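Local coordinates for protein similarities with probable monooxygenase (Photorhabdus luminescens, PDB 4HB9) that binds FAD and is probably a flavin-dependent monooxygenase of the aromatic ring hydroxylase type, at residues A227-H232 against L237-N242. Numbering follows the deposited sequence.
Sequences APVNIH and LAEIDN
Val-229 N to Glu-239 O, at 2.8 Å, is the last direct bond where the two strands of this beta hairpin part; a water takes over the next step, accepting from Asn-230 N (3.0 Å) and from Glu-239 N (2.9 Å). The carbonyl oxygen of Glu-239 also takes a CA-H...O contact from Pro-228 CA, at 3.3 Å. Deeper in, Ala-227 and Asp-241 form an antiparallel hydrogen-bonded pair, Asp-241 N reaching Ala-227 O at 3.0 Å in an almost straight bond (173°) and Ala-227 N returning one to Asp-241 O. Pro-228, which has no N-H to give, stands opposite Ile-240 at a non-hydrogen-bonded position; Pro-228 CB meets Ala-238 CB and, 4.3 Å from Pro-228 CB, Ile-240 CD1. With Val-229 CG1 anti to the backbone N (chi1 172°), CG2 lies beside that N and against Glu-239 CD and Asp-241 CB, both at 3.9 Å. Past the water bridge, Asn-230 OD1 closes an Asx turn by accepting from His-232 N. Asp-241 OD2 is salt-bridged to Arg-191 of strand 179-191, which flanks strand 240-251 in the mixed sheet, whereas Pro-228 and Ile-240 pack on Thr-112 of helix 111-119, next to the FAD-binding Arg-111.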
# COMPACT_ATOMS: atom_id res chain seq x y z
N ALA A 227 -6.24 -13.23 -2.90
CA ALA A 227 -5.76 -12.71 -4.17
C ALA A 227 -6.34 -13.48 -5.35
O ALA A 227 -6.79 -14.59 -5.19
CB ALA A 227 -4.24 -12.78 -4.20
N PRO A 228 -6.32 -12.88 -6.53
CA PRO A 228 -6.86 -13.57 -7.69
C PRO A 228 -5.96 -14.72 -8.21
O PRO A 228 -4.74 -14.61 -8.26
CB PRO A 228 -7.02 -12.47 -8.72
CG PRO A 228 -6.16 -11.34 -8.27
CD PRO A 228 -5.85 -11.52 -6.83
N VAL A 229 -6.60 -15.82 -8.58
CA VAL A 229 -5.91 -16.98 -9.14
C VAL A 229 -5.27 -16.58 -10.46
O VAL A 229 -4.11 -16.85 -10.69
CB VAL A 229 -6.89 -18.15 -9.36
CG1 VAL A 229 -6.23 -19.30 -10.14
CG2 VAL A 229 -7.41 -18.64 -8.03
N ASN A 230 -6.04 -15.89 -11.31
CA ASN A 230 -5.59 -15.51 -12.65
C ASN A 230 -5.63 -14.01 -12.75
O ASN A 230 -6.70 -13.43 -12.75
CB ASN A 230 -6.48 -16.15 -13.71
CG ASN A 230 -6.02 -15.87 -15.14
OD1 ASN A 230 -5.12 -15.05 -15.37
ND2 ASN A 230 -6.62 -16.56 -16.11
N ILE A 231 -4.47 -13.36 -12.84
CA ILE A 231 -4.43 -11.89 -12.89
C ILE A 231 -4.82 -11.31 -14.27
O ILE A 231 -4.87 -10.09 -14.43
CB ILE A 231 -3.07 -11.33 -12.44
CG1 ILE A 231 -1.94 -11.78 -13.37
CG2 ILE A 231 -2.79 -11.76 -11.00
CD1 ILE A 231 -0.62 -11.12 -13.06
N HIS A 232 -5.10 -12.19 -15.23
CA HIS A 232 -5.37 -11.77 -16.62
C HIS A 232 -6.83 -11.81 -16.99
O HIS A 232 -7.15 -11.98 -18.17
CB HIS A 232 -4.60 -12.66 -17.60
CG HIS A 232 -3.13 -12.68 -17.35
ND1 HIS A 232 -2.33 -11.59 -17.58
CD2 HIS A 232 -2.33 -13.65 -16.86
CE1 HIS A 232 -1.09 -11.88 -17.23
NE2 HIS A 232 -1.06 -13.13 -16.81
N LEU A 237 -14.63 -10.51 -12.69
CA LEU A 237 -14.54 -11.96 -12.84
C LEU A 237 -13.37 -12.59 -12.07
O LEU A 237 -13.10 -13.76 -12.21
CB LEU A 237 -14.41 -12.31 -14.32
CG LEU A 237 -15.62 -11.93 -15.19
CD1 LEU A 237 -15.35 -12.33 -16.63
CD2 LEU A 237 -16.91 -12.57 -14.69
N ALA A 238 -12.69 -11.82 -11.22
CA ALA A 238 -11.53 -12.38 -10.55
C ALA A 238 -11.99 -13.56 -9.70
O ALA A 238 -13.04 -13.49 -9.06
CB ALA A 238 -10.84 -11.33 -9.68
N GLU A 239 -11.20 -14.63 -9.71
CA GLU A 239 -11.43 -15.77 -8.84
C GLU A 239 -10.52 -15.67 -7.62
O GLU A 239 -9.31 -15.84 -7.71
CB GLU A 239 -11.15 -17.08 -9.61
CG GLU A 239 -11.33 -18.33 -8.79
CD GLU A 239 -10.90 -19.59 -9.53
OE1 GLU A 239 -10.55 -19.51 -10.74
OE2 GLU A 239 -10.92 -20.67 -8.90
N ILE A 240 -11.10 -15.40 -6.46
CA ILE A 240 -10.30 -15.10 -5.27
C ILE A 240 -10.04 -16.37 -4.47
O ILE A 240 -10.96 -17.14 -4.21
CB ILE A 240 -10.97 -14.05 -4.39
CG1 ILE A 240 -11.32 -12.81 -5.22
CG2 ILE A 240 -10.08 -13.72 -3.19
CD1 ILE A 240 -10.14 -12.09 -5.84
N ASP A 241 -8.78 -16.60 -4.11
CA ASP A 241 -8.42 -17.74 -3.26
C ASP A 241 -7.40 -17.30 -2.23
O ASP A 241 -6.89 -16.15 -2.27
CB ASP A 241 -7.87 -18.87 -4.13
CG ASP A 241 -8.04 -20.28 -3.49
OD1 ASP A 241 -8.52 -20.43 -2.35
OD2 ASP A 241 -7.62 -21.24 -4.17
N ASN A 242 -7.13 -18.20 -1.30
CA ASN A 242 -6.10 -18.04 -0.29
C ASN A 242 -4.73 -18.39 -0.86
O ASN A 242 -4.56 -19.41 -1.55
CB ASN A 242 -6.39 -18.96 0.91
CG ASN A 242 -7.77 -18.73 1.51
OD1 ASN A 242 -8.62 -19.62 1.51
ND2 ASN A 242 -7.99 -17.55 2.04
O HOH W 1 -8.86 -14.80 -11.43